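PDB 5F9Z: aminoacyl-tRNA synthetase from Cryptosporidium parvum, which is a prolyl-tRNA synthetase and, like its class II relatives, probably uses ATP to join proline to its tRNA. Local coordinates for residues A[81-86]-A[118-123]; A[127-132]-A[268-273]; A[287-292]-A[378-383]; A[303-308]-A[357-362]. All coordinates share one frame; numbering follows the deposited sequence.

Interaction 1 (A[81-86]-A[118-123]). With HFG (7-bromo-6-chloro-3-{3-[(2R,3S)-3-hydroxypiperidin-2-yl]-2-oxopropyl}quinazolin-4(3H)-one), chain E.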
# COMPACT_ATOMS: atom_id res chain seq x y z
N PRO A 81 12.16 21.64 -2.76
CA PRO A 81 10.98 22.50 -2.68
C PRO A 81 9.77 21.90 -3.38
O PRO A 81 9.87 21.06 -4.28
CB PRO A 81 11.43 23.79 -3.38
CG PRO A 81 12.91 23.79 -3.25
CD PRO A 81 13.31 22.34 -3.35
N ILE A 82 8.59 22.35 -2.94
CA ILE A 82 7.33 21.93 -3.54
C ILE A 82 7.13 22.56 -4.91
O ILE A 82 6.34 22.07 -5.71
CB ILE A 82 6.16 22.29 -2.60
CG1 ILE A 82 4.85 21.63 -3.08
CG2 ILE A 82 5.99 23.80 -2.50
CD1 ILE A 82 3.63 22.09 -2.31
N PHE A 83 7.85 23.64 -5.21
CA PHE A 83 7.65 24.41 -6.43
C PHE A 83 8.70 24.06 -7.47
O PHE A 83 9.81 23.63 -7.15
CB PHE A 83 7.68 25.91 -6.13
CG PHE A 83 6.48 26.40 -5.38
CD1 PHE A 83 5.22 25.89 -5.64
CD2 PHE A 83 6.62 27.36 -4.39
CE1 PHE A 83 4.12 26.34 -4.95
CE2 PHE A 83 5.52 27.81 -3.69
CZ PHE A 83 4.26 27.30 -3.97
N VAL A 84 8.33 24.25 -8.73
CA VAL A 84 9.25 24.04 -9.85
C VAL A 84 8.78 24.90 -11.01
O VAL A 84 7.58 24.96 -11.31
CB VAL A 84 9.35 22.55 -10.23
CG1 VAL A 84 7.97 21.96 -10.49
CG2 VAL A 84 10.24 22.37 -11.44
N THR A 85 9.72 25.57 -11.66
CA THR A 85 9.39 26.45 -12.77
C THR A 85 8.89 25.64 -13.97
O THR A 85 9.12 24.43 -14.08
CB THR A 85 10.61 27.28 -13.18
OG1 THR A 85 11.66 26.41 -13.61
CG2 THR A 85 11.09 28.12 -12.01
N GLN A 86 8.19 26.33 -14.87
CA GLN A 86 7.70 25.68 -16.08
C GLN A 86 8.84 25.31 -17.02
O GLN A 86 8.76 24.28 -17.71
CB GLN A 86 6.70 26.59 -16.80
N ILE A 118 3.94 28.95 -11.66
CA ILE A 118 4.84 28.00 -11.00
C ILE A 118 4.06 26.72 -10.73
O ILE A 118 2.93 26.76 -10.23
CB ILE A 118 5.41 28.59 -9.70
CG1 ILE A 118 6.22 29.85 -10.01
CG2 ILE A 118 6.27 27.57 -8.99
CD1 ILE A 118 6.76 30.55 -8.78
N ALA A 119 4.67 25.58 -11.06
CA ALA A 119 4.02 24.29 -10.94
C ALA A 119 4.21 23.71 -9.54
O ALA A 119 5.28 23.82 -8.94
CB ALA A 119 4.58 23.31 -11.97
N ILE A 120 3.15 23.10 -9.02
CA ILE A 120 3.26 22.30 -7.81
C ILE A 120 3.82 20.93 -8.18
O ILE A 120 3.38 20.31 -9.15
CB ILE A 120 1.89 22.17 -7.11
CG1 ILE A 120 1.39 23.53 -6.65
CG2 ILE A 120 1.99 21.22 -5.93
CD1 ILE A 120 0.11 23.46 -5.84
N ARG A 121 4.80 20.48 -7.40
CA ARG A 121 5.54 19.24 -7.61
C ARG A 121 4.63 18.03 -7.82
O ARG A 121 3.91 17.63 -6.90
CB ARG A 121 6.47 19.01 -6.42
CG ARG A 121 6.98 17.60 -6.24
CD ARG A 121 7.70 17.47 -4.91
NE ARG A 121 6.84 17.83 -3.79
CZ ARG A 121 7.28 18.24 -2.60
NH1 ARG A 121 8.58 18.36 -2.38
NH2 ARG A 121 6.42 18.54 -1.64
N PRO A 122 4.61 17.45 -9.02
CA PRO A 122 3.98 16.14 -9.21
C PRO A 122 4.94 14.98 -9.03
O PRO A 122 4.50 13.83 -8.91
CB PRO A 122 3.49 16.22 -10.66
CG PRO A 122 4.57 17.02 -11.34
CD PRO A 122 5.09 18.01 -10.30
N THR A 123 6.24 15.29 -9.03
CA THR A 123 7.34 14.35 -8.83
C THR A 123 8.62 15.17 -8.96
O THR A 123 8.61 16.25 -9.56
CB THR A 123 7.31 13.21 -9.85
OG1 THR A 123 8.42 12.34 -9.62
CG2 THR A 123 7.35 13.77 -11.26
O4' HFG E . 6.74 9.82 -11.09
C21 HFG E . 6.97 8.99 -11.92
C3' HFG E . 8.21 8.08 -11.80
C2' HFG E . 8.80 8.03 -10.39
N1' HFG E . 9.15 9.32 -9.96
C6' HFG E . 9.25 9.38 -8.53
C5' HFG E . 9.40 8.00 -7.89
C4' HFG E . 8.28 7.15 -8.17
C39 HFG E . 7.75 7.40 -9.46
O7' HFG E . 7.28 6.09 -10.08
C1' HFG E . 5.97 8.82 -13.21
N3 HFG E . 5.07 10.05 -13.33
C4 HFG E . 5.62 11.27 -13.71
O11 HFG E . 6.82 11.36 -13.95
C10 HFG E . 4.81 12.37 -13.81
C5 HFG E . 5.34 13.65 -14.21
C2 HFG E . 3.78 9.95 -13.07
N1 HFG E . 2.96 11.01 -13.16
C9 HFG E . 3.47 12.22 -13.53
C8 HFG E . 2.61 13.33 -13.62
C7 HFG E . 3.14 14.59 -14.01
BR1 HFG E . 1.94 16.13 -14.14
C6 HFG E . 4.50 14.73 -14.30
CL1 HFG E . 5.15 16.30 -14.78
O HOH W 1 10.61 18.28 -3.96

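Interaction 2 (A[127-132]-A[268-273]). With HFG (7-bromo-6-chloro-3-{3-[(2R,3S)-3-hydroxypiperidin-2-yl]-2-oxopropyl}quinazolin-4(3H)-one), chain E.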
# COMPACT_ATOMS: atom_id res chain seq x y z
N ILE A 127 13.02 18.55 -10.23
CA ILE A 127 13.50 19.39 -9.15
C ILE A 127 14.91 18.99 -8.72
O ILE A 127 15.78 19.84 -8.51
CB ILE A 127 12.52 19.34 -7.96
CG1 ILE A 127 11.12 19.76 -8.42
CG2 ILE A 127 13.00 20.22 -6.82
CD1 ILE A 127 10.05 19.56 -7.37
N MET A 128 15.16 17.68 -8.61
CA MET A 128 16.38 17.18 -8.00
C MET A 128 17.53 17.01 -8.99
O MET A 128 18.67 17.36 -8.67
CB MET A 128 16.11 15.84 -7.30
CG MET A 128 15.05 15.91 -6.21
SD MET A 128 14.56 14.28 -5.62
CE MET A 128 16.14 13.63 -5.09
N TYR A 129 17.25 16.48 -10.18
CA TYR A 129 18.33 16.08 -11.07
C TYR A 129 19.22 17.22 -11.55
O TYR A 129 20.43 16.97 -11.74
CB TYR A 129 17.75 15.31 -12.27
CG TYR A 129 17.10 13.99 -11.89
CD1 TYR A 129 17.23 13.47 -10.61
CD2 TYR A 129 16.36 13.27 -12.82
CE1 TYR A 129 16.64 12.27 -10.26
CE2 TYR A 129 15.76 12.07 -12.48
CZ TYR A 129 15.90 11.58 -11.20
OH TYR A 129 15.31 10.39 -10.85
N PRO A 130 18.74 18.45 -11.79
CA PRO A 130 19.67 19.55 -12.06
C PRO A 130 20.69 19.75 -10.95
O PRO A 130 21.78 20.28 -11.21
CB PRO A 130 18.75 20.76 -12.22
CG PRO A 130 17.49 20.19 -12.73
CD PRO A 130 17.34 18.85 -12.06
N TYR A 131 20.36 19.36 -9.72
CA TYR A 131 21.31 19.44 -8.62
C TYR A 131 22.10 18.16 -8.43
O TYR A 131 23.17 18.20 -7.81
CB TYR A 131 20.57 19.82 -7.33
CG TYR A 131 19.94 21.19 -7.41
CD1 TYR A 131 18.66 21.36 -7.92
CD2 TYR A 131 20.63 22.32 -6.99
CE1 TYR A 131 18.09 22.61 -8.01
CE2 TYR A 131 20.07 23.57 -7.08
CZ TYR A 131 18.79 23.72 -7.58
OH TYR A 131 18.23 24.97 -7.67
N PHE A 132 21.61 17.03 -8.94
CA PHE A 132 22.45 15.84 -9.01
C PHE A 132 23.65 16.07 -9.91
O PHE A 132 24.77 15.65 -9.60
CB PHE A 132 21.64 14.64 -9.50
CG PHE A 132 20.80 13.99 -8.43
CD1 PHE A 132 20.59 14.61 -7.21
CD2 PHE A 132 20.24 12.74 -8.65
CE1 PHE A 132 19.82 14.00 -6.24
CE2 PHE A 132 19.47 12.13 -7.68
CZ PHE A 132 19.26 12.76 -6.47
N ALA A 268 25.54 9.06 -15.42
CA ALA A 268 25.20 8.30 -14.22
C ALA A 268 24.07 7.32 -14.50
O ALA A 268 23.19 7.56 -15.33
CB ALA A 268 24.80 9.24 -13.09
N HIS A 269 24.11 6.19 -13.80
CA HIS A 269 23.08 5.16 -13.88
C HIS A 269 22.14 5.35 -12.70
O HIS A 269 22.51 5.04 -11.56
CB HIS A 269 23.71 3.76 -13.89
CG HIS A 269 24.77 3.59 -14.93
ND1 HIS A 269 24.55 2.97 -16.14
CD2 HIS A 269 26.08 3.96 -14.94
CE1 HIS A 269 25.66 2.96 -16.84
NE2 HIS A 269 26.60 3.56 -16.14
N GLN A 270 20.94 5.84 -12.97
CA GLN A 270 20.03 6.29 -11.93
C GLN A 270 18.89 5.30 -11.71
O GLN A 270 18.55 4.50 -12.59
CB GLN A 270 19.45 7.67 -12.26
CG GLN A 270 20.48 8.77 -12.38
CD GLN A 270 19.87 10.08 -12.83
OE1 GLN A 270 19.91 10.42 -14.01
NE2 GLN A 270 19.31 10.83 -11.88
N THR A 271 18.32 5.36 -10.51
CA THR A 271 17.10 4.64 -10.17
C THR A 271 16.14 5.60 -9.48
O THR A 271 16.55 6.62 -8.92
CB THR A 271 17.37 3.44 -9.24
OG1 THR A 271 17.50 3.90 -7.89
CG2 THR A 271 18.64 2.71 -9.64
N SER A 272 14.85 5.26 -9.54
CA SER A 272 13.85 6.00 -8.79
C SER A 272 12.72 5.05 -8.42
O SER A 272 12.39 4.13 -9.17
CB SER A 272 13.30 7.20 -9.59
OG SER A 272 12.35 6.78 -10.55
N TRP A 273 12.14 5.29 -7.24
CA TRP A 273 11.17 4.37 -6.67
C TRP A 273 10.24 5.15 -5.74
O TRP A 273 10.65 6.13 -5.11
CB TRP A 273 11.86 3.23 -5.92
CG TRP A 273 13.27 3.55 -5.48
CD1 TRP A 273 14.40 3.52 -6.26
CD2 TRP A 273 13.70 3.95 -4.17
NE1 TRP A 273 15.50 3.88 -5.51
CE2 TRP A 273 15.10 4.15 -4.23
CE3 TRP A 273 13.04 4.16 -2.96
CZ2 TRP A 273 15.84 4.55 -3.12
CZ3 TRP A 273 13.78 4.55 -1.86
CH2 TRP A 273 15.17 4.74 -1.95
O4' HFG E . 6.74 9.82 -11.09
C21 HFG E . 6.97 8.99 -11.92
C3' HFG E . 8.21 8.08 -11.80
C2' HFG E . 8.80 8.03 -10.39
N1' HFG E . 9.15 9.32 -9.96
C6' HFG E . 9.25 9.38 -8.53
C5' HFG E . 9.40 8.00 -7.89
C4' HFG E . 8.28 7.15 -8.17
C39 HFG E . 7.75 7.40 -9.46
O7' HFG E . 7.28 6.09 -10.08
C1' HFG E . 5.97 8.82 -13.21
N3 HFG E . 5.07 10.05 -13.33
C4 HFG E . 5.62 11.27 -13.71
O11 HFG E . 6.82 11.36 -13.95
C10 HFG E . 4.81 12.37 -13.81
C5 HFG E . 5.34 13.65 -14.21
C2 HFG E . 3.78 9.95 -13.07
N1 HFG E . 2.96 11.01 -13.16
C9 HFG E . 3.47 12.22 -13.53
C8 HFG E . 2.61 13.33 -13.62
C7 HFG E . 3.14 14.59 -14.01
BR1 HFG E . 1.94 16.13 -14.14
C6 HFG E . 4.50 14.73 -14.30
CL1 HFG E . 5.15 16.30 -14.78
O HOH W 2 12.75 8.88 -12.16
O HOH W 3 17.87 9.31 -9.84

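Interaction 3 (A[287-292]-A[378-383])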
# COMPACT_ATOMS: atom_id res chain seq x y z
N HIS A 287 -8.36 -6.73 4.05
CA HIS A 287 -8.68 -7.39 5.31
C HIS A 287 -10.05 -7.02 5.87
O HIS A 287 -10.62 -7.82 6.63
CB HIS A 287 -7.61 -7.08 6.36
CG HIS A 287 -6.22 -7.41 5.93
ND1 HIS A 287 -5.83 -8.69 5.59
CD2 HIS A 287 -5.12 -6.64 5.78
CE1 HIS A 287 -4.56 -8.69 5.25
NE2 HIS A 287 -4.10 -7.46 5.36
N GLY A 288 -10.58 -5.85 5.54
CA GLY A 288 -11.82 -5.41 6.15
C GLY A 288 -12.98 -6.34 5.84
O GLY A 288 -13.03 -6.98 4.78
N ASP A 289 -13.92 -6.42 6.77
CA ASP A 289 -15.09 -7.28 6.62
C ASP A 289 -16.34 -6.42 6.81
O ASP A 289 -16.31 -5.19 6.75
CB ASP A 289 -15.03 -8.47 7.58
CG ASP A 289 -14.83 -8.06 9.03
OD1 ASP A 289 -15.36 -7.00 9.45
OD2 ASP A 289 -14.14 -8.80 9.77
N ASN A 290 -17.47 -7.09 7.05
CA ASN A 290 -18.75 -6.40 7.23
C ASN A 290 -18.89 -5.74 8.59
O ASN A 290 -19.84 -4.97 8.79
CB ASN A 290 -19.91 -7.38 7.01
CG ASN A 290 -20.17 -7.65 5.54
OD1 ASN A 290 -19.37 -7.29 4.68
ND2 ASN A 290 -21.29 -8.30 5.25
N LYS A 291 -17.99 -6.01 9.53
CA LYS A 291 -17.98 -5.30 10.80
C LYS A 291 -17.16 -4.02 10.75
O LYS A 291 -17.31 -3.17 11.64
CB LYS A 291 -17.43 -6.20 11.91
CG LYS A 291 -18.22 -7.47 12.14
CD LYS A 291 -17.63 -8.27 13.28
CE LYS A 291 -18.39 -9.55 13.50
NZ LYS A 291 -17.89 -10.29 14.68
N GLY A 292 -16.31 -3.86 9.74
CA GLY A 292 -15.48 -2.68 9.63
C GLY A 292 -14.03 -3.00 9.34
O GLY A 292 -13.74 -3.97 8.63
N VAL A 378 -11.25 -11.60 22.98
CA VAL A 378 -12.03 -11.82 21.77
C VAL A 378 -11.21 -11.32 20.59
O VAL A 378 -10.79 -10.15 20.57
CB VAL A 378 -13.40 -11.11 21.83
CG1 VAL A 378 -14.21 -11.42 20.59
CG2 VAL A 378 -14.15 -11.51 23.09
N VAL A 379 -10.98 -12.19 19.62
CA VAL A 379 -10.17 -11.86 18.45
C VAL A 379 -11.06 -11.20 17.40
O VAL A 379 -12.20 -11.62 17.17
CB VAL A 379 -9.49 -13.13 17.89
CG1 VAL A 379 -8.51 -12.76 16.79
CG2 VAL A 379 -8.78 -13.87 19.01
N ARG A 380 -10.53 -10.15 16.77
CA ARG A 380 -11.35 -9.30 15.91
C ARG A 380 -11.80 -10.01 14.64
O ARG A 380 -12.98 -9.98 14.29
CB ARG A 380 -10.57 -8.02 15.56
CG ARG A 380 -11.17 -7.21 14.43
CD ARG A 380 -12.55 -6.67 14.77
NE ARG A 380 -13.10 -5.87 13.68
CZ ARG A 380 -13.75 -6.38 12.64
NH1 ARG A 380 -13.93 -7.69 12.54
NH2 ARG A 380 -14.21 -5.58 11.69
N ASP A 381 -10.87 -10.67 13.95
CA ASP A 381 -11.15 -11.12 12.59
C ASP A 381 -11.92 -12.44 12.53
O ASP A 381 -12.56 -12.71 11.50
CB ASP A 381 -9.85 -11.25 11.79
CG ASP A 381 -8.91 -12.29 12.36
OD1 ASP A 381 -8.86 -12.43 13.60
OD2 ASP A 381 -8.23 -12.97 11.57
N ASN A 382 -11.89 -13.26 13.58
CA ASN A 382 -12.55 -14.56 13.53
C ASN A 382 -13.43 -14.85 14.74
O ASN A 382 -13.91 -15.98 14.88
CB ASN A 382 -11.51 -15.68 13.36
CG ASN A 382 -10.48 -15.69 14.48
OD1 ASN A 382 -10.57 -14.92 15.43
ND2 ASN A 382 -9.49 -16.57 14.36
N MET A 383 -13.64 -13.87 15.62
CA MET A 383 -14.48 -14.03 16.82
C MET A 383 -13.99 -15.17 17.71
O MET A 383 -14.76 -15.76 18.46
CB MET A 383 -15.95 -14.25 16.45
CG MET A 383 -16.62 -13.02 15.87
SD MET A 383 -16.38 -11.56 16.90
CE MET A 383 -17.23 -12.05 18.39
O HOH W 4 -12.62 -11.01 9.43
O HOH W 5 -15.46 -11.24 13.45

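Interaction 4 (A[303-308]-A[357-362])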
# COMPACT_ATOMS: atom_id res chain seq x y z
N GLN A 303 -3.64 -2.19 19.46
CA GLN A 303 -3.67 -3.64 19.26
C GLN A 303 -4.62 -4.32 20.23
O GLN A 303 -5.30 -5.29 19.87
CB GLN A 303 -2.26 -4.21 19.41
CG GLN A 303 -1.29 -3.73 18.34
CD GLN A 303 0.14 -4.13 18.64
OE1 GLN A 303 0.56 -4.15 19.80
NE2 GLN A 303 0.90 -4.45 17.60
N VAL A 304 -4.69 -3.83 21.47
CA VAL A 304 -5.55 -4.41 22.50
C VAL A 304 -6.33 -3.28 23.16
O VAL A 304 -5.74 -2.29 23.61
CB VAL A 304 -4.75 -5.19 23.55
CG1 VAL A 304 -5.68 -5.69 24.65
CG2 VAL A 304 -4.01 -6.35 22.91
N ILE A 305 -7.65 -3.42 23.22
CA ILE A 305 -8.51 -2.51 23.96
C ILE A 305 -9.05 -3.26 25.17
O ILE A 305 -9.58 -4.37 25.04
CB ILE A 305 -9.65 -1.95 23.08
CG1 ILE A 305 -10.49 -0.95 23.87
CG2 ILE A 305 -10.51 -3.06 22.48
CD1 ILE A 305 -9.76 0.33 24.21
N ILE A 306 -8.87 -2.67 26.35
CA ILE A 306 -9.30 -3.28 27.60
C ILE A 306 -10.65 -2.68 27.96
O ILE A 306 -10.75 -1.49 28.27
CB ILE A 306 -8.28 -3.07 28.72
CG1 ILE A 306 -6.92 -3.65 28.31
CG2 ILE A 306 -8.76 -3.70 30.01
CD1 ILE A 306 -5.85 -3.49 29.37
N ILE A 307 -11.70 -3.50 27.91
CA ILE A 307 -13.06 -3.03 28.15
C ILE A 307 -13.58 -3.67 29.44
O ILE A 307 -14.04 -4.82 29.42
CB ILE A 307 -13.98 -3.35 26.96
CG1 ILE A 307 -13.40 -2.76 25.68
CG2 ILE A 307 -15.38 -2.81 27.21
CD1 ILE A 307 -14.21 -3.08 24.44
N PRO A 308 -13.53 -2.97 30.57
CA PRO A 308 -14.11 -3.52 31.80
C PRO A 308 -15.63 -3.53 31.72
O PRO A 308 -16.25 -2.59 31.22
CB PRO A 308 -13.61 -2.56 32.89
CG PRO A 308 -13.36 -1.28 32.17
CD PRO A 308 -12.88 -1.66 30.80
N LYS A 357 -13.18 0.07 14.27
CA LYS A 357 -11.85 0.66 14.17
C LYS A 357 -10.75 -0.38 13.99
O LYS A 357 -9.58 -0.00 13.83
CB LYS A 357 -11.56 1.52 15.40
CG LYS A 357 -12.56 2.65 15.61
CD LYS A 357 -12.30 3.41 16.90
CE LYS A 357 -11.12 4.36 16.76
NZ LYS A 357 -11.45 5.51 15.86
N GLY A 358 -11.08 -1.67 14.02
CA GLY A 358 -10.11 -2.70 13.70
C GLY A 358 -9.12 -3.04 14.78
O GLY A 358 -7.99 -3.45 14.47
N VAL A 359 -9.49 -2.89 16.05
CA VAL A 359 -8.60 -3.29 17.14
C VAL A 359 -8.48 -4.80 17.16
O VAL A 359 -9.49 -5.52 17.14
CB VAL A 359 -9.11 -2.75 18.48
CG1 VAL A 359 -8.22 -3.23 19.62
CG2 VAL A 359 -9.16 -1.23 18.46
N CYS A 360 -7.24 -5.30 17.19
CA CYS A 360 -6.99 -6.72 17.00
C CYS A 360 -7.65 -7.56 18.09
O CYS A 360 -8.32 -8.56 17.80
CB CYS A 360 -5.49 -6.98 16.95
SG CYS A 360 -4.60 -5.96 15.77
N LEU A 361 -7.45 -7.19 19.35
CA LEU A 361 -7.97 -7.94 20.47
C LEU A 361 -8.69 -7.01 21.43
O LEU A 361 -8.27 -5.86 21.63
CB LEU A 361 -6.85 -8.68 21.22
CG LEU A 361 -5.87 -9.53 20.40
CD1 LEU A 361 -4.71 -9.97 21.27
CD2 LEU A 361 -6.58 -10.73 19.79
N ARG A 362 -9.77 -7.49 22.03
CA ARG A 362 -10.44 -6.79 23.10
C ARG A 362 -10.43 -7.65 24.35
O ARG A 362 -10.61 -8.87 24.28
CB ARG A 362 -11.88 -6.39 22.74
CG ARG A 362 -12.89 -7.53 22.68
CD ARG A 362 -14.28 -7.00 22.96
NE ARG A 362 -15.34 -7.96 22.64
CZ ARG A 362 -15.98 -8.00 21.48
NH1 ARG A 362 -15.68 -7.13 20.53
NH2 ARG A 362 -16.93 -8.90 21.27

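Interaction 1 (A[81-86]-A[118-123])
Phe-83 and Val-84 pair with Ile-120 and Ala-119 in a short antiparallel ladder. It joins the edge strand 83-85 to strand 112-120, the middle of a three-stranded antiparallel sheet. Val-84 and Ala-119 are the hydrogen-bonded pair: Val-84 N gives to Ala-119 O at 3.1 Å, and Ala-119 N gives to Val-84 O in return. Phe-83 and Ile-120 are a non-hydrogen-bonded pair. A third backbone bond continues past the ladder, from Arg-121 N to Ile-82 O at 2.8 Å.

Apolar contacts lie on both sides of the sheet. On one side Val-84 CG1 lies 3.9 Å from Ala-119 CB, and helix 125-135 packs against Val-84. On the other side Ile-118 CG2 meets Phe-83 CB at 3.6 Å, the two side chains crossing at about a right angle. Ile-120 CG1 comes to the edge of the Phe-83 ring, 4.3 Å from CE1. Ile-82 runs alongside Ile-120, and its own CG2 covers one face of the Phe-83 ring.

Beyond the strand the chain lines the halofuginone pocket. Pro-122 CG touches the ligand chlorine CL1 at 3.6 Å. Thr-123 OG1 accepts a hydrogen bond from the piperidine nitrogen N1' at 3.1 Å and is also bonded to Glu-125.

Arg-121 turns back to residues 81-86. A bend in its chain (chi3 58°) lays the guanidinium with one face over Ile-82 CA. A water sits at the guanidinium edge, in its plane: it takes a bond from Arg-121 NH1 at 2.6 Å and donates to Pro-81 O.

Interaction 2 (A[127-132]-A[268-273])
Tyr-129 of helix 125-135 reaches across to Gln-270 of strand 265-276, with its ring under the Gln-270 amide nitrogen. The axes of helix 127-132 and strand 269-273 come no closer than 12.4 Å, and long side chains span the distance. From CB, which points toward the strand, the Tyr-129 ring extends with CG anti to the carbonyl carbon (chi1 -65°). Gln-270 NE2 stands over the centre of one ring face. CG lies 3.9 Å from Gln-270 NE2, and CE1 comes nearer, at 3.4 Å. The ring and amide planes are 63° apart, so this is no flat stack. At the tip, OH is hydrogen-bonded to His-175 ND1. A water bridges Tyr-129 OH (3.2 Å) and Ser-272 OG (2.7 Å) by hydrogen bonds. A second water has a weak bond to the same hydroxyl. It accepts from Gln-270 NE2 and donates to Thr-271 O, so it helps to fix the amide over the ring. Phe-132 adds its edge, with CD2 3.9 Å from Gln-270 NE2, and Phe-250 meets the Tyr-129 ring edge-to-face. Further along the strand, Ser-272 OG lies 3.8 Å from HFG C2'. Strand 265-276 leads into helix 278-287, which starts at Arg-278, a residue of the AMPPNP pocket. This is consistent with motif 3 of the class II synthetase catalytic core, whose strand here forms part of the halofuginone site.

Interaction 3 (A[287-292]-A[378-383])
Asp-289, which pairs with Arg-380, opens a type I beta turn that ends at Gly-292 and follows helix 278-287. The Asp-289 carboxylate also makes an Asx turn: OD1 accepts from Lys-291 N at 2.8 Å. Arg-380 follows directly on strand 374-379 and forms a two-bonded, end-on salt bridge with Asp-289 through NH1 and NH2. NH2 reaches Asp-289 OD1 at 2.9 Å in a nearly straight bond (167°), with OD1 in the guanidinium plane. NH1 meets the syn lone pair of Asp-289 OD2 at 3.0 Å, with OD2 tilted out of that plane. The two flat groups are turned 37° against each other. A bend at chi2 (64°) directs the Arg-380 chain to this place, and its NE is bonded to Glu-355 O. The Lys-291 side chain runs antiparallel alongside that of Arg-380, with CB 3.3 Å from Arg-380 NH2. Lys-291 NZ bonds to His-7 O in the expression tag, and a water links it to Arg-380 O. Another water donates to both Asp-289 OD2 and Asp-381 O. Arg-380 NH2 and Lys-291 N approach Asp-289 OD1 from opposite faces of the carboxylate. Such donors on both oxygens would probably favour the ionised acid and hold its plane fixed.

Interaction 4 (A[303-308]-A[357-362])
Val-304 and Ile-305 pair in parallel with Leu-361 and Arg-362, joining strands 304-308 and 361-365 inside the five-stranded mixed sheet of the anticodon-binding domain. The close part of the contact lies where the strands begin. Leu-361 N gives to Gln-303 O at 2.9 Å, and Ile-305 N gives to Leu-361 O at 3.0 Å. Two CA-H...O contacts add to these: Val-304 CA lies 3.2 Å from Leu-361 O, and Arg-362 CA approaches Ile-305 O. Val-359, just ahead of strand 361-365, wedges CG1 against the backbone of Gln-303 and Ile-305. Its chi1 (177°) sets CG1 anti to the backbone N, and CG1 comes 3.7 Å from Ile-305 CG2, with the two side chains at about a right angle. Trp-354 of helix 347-356 packs on both. On the other side of the sheet Val-304 CG2 meets Leu-361 CD1 at 4.0 Å, and helix 393-417 touches Leu-361.

Further along, the contact thins toward the partly exposed Arg-362. Its chain leaves CB, which lies 3.6 Å from Ile-305 CG2, and extends away from strand 304-308. Its charged end is held elsewhere: Glu-355 and Glu-364 form salt bridges with it, and Tyr-351 makes a cation-pi contact. Across the two strands, the last touch on this side is Arg-362 CD on Ile-307 CD1, at 4.2 Å.

The four contacts form two groups on opposite sides of the chain's centre. Interactions 1 and 2 come first along the chain, in series, with centres about 16 Å apart. They share the region where strand 112-120 passes into helix 125-135: Ile-127 packs on Pro-81, Val-84 and Arg-121, and both contacts touch halofuginone. Interactions 3 and 4 have centres about 11 Å apart and meet in one sheet, where strands 361-365 and 374-379 are neighbours. Interaction 4 is nested in the loop that interaction 3 closes. Centres of the two groups lie about 43 to 45 Å apart. One group thus lies at the ligand-bound catalytic core. The other lies in the probable anticodon-binding domain, where interaction 3 ties its sheet to the loop after helix 278-287.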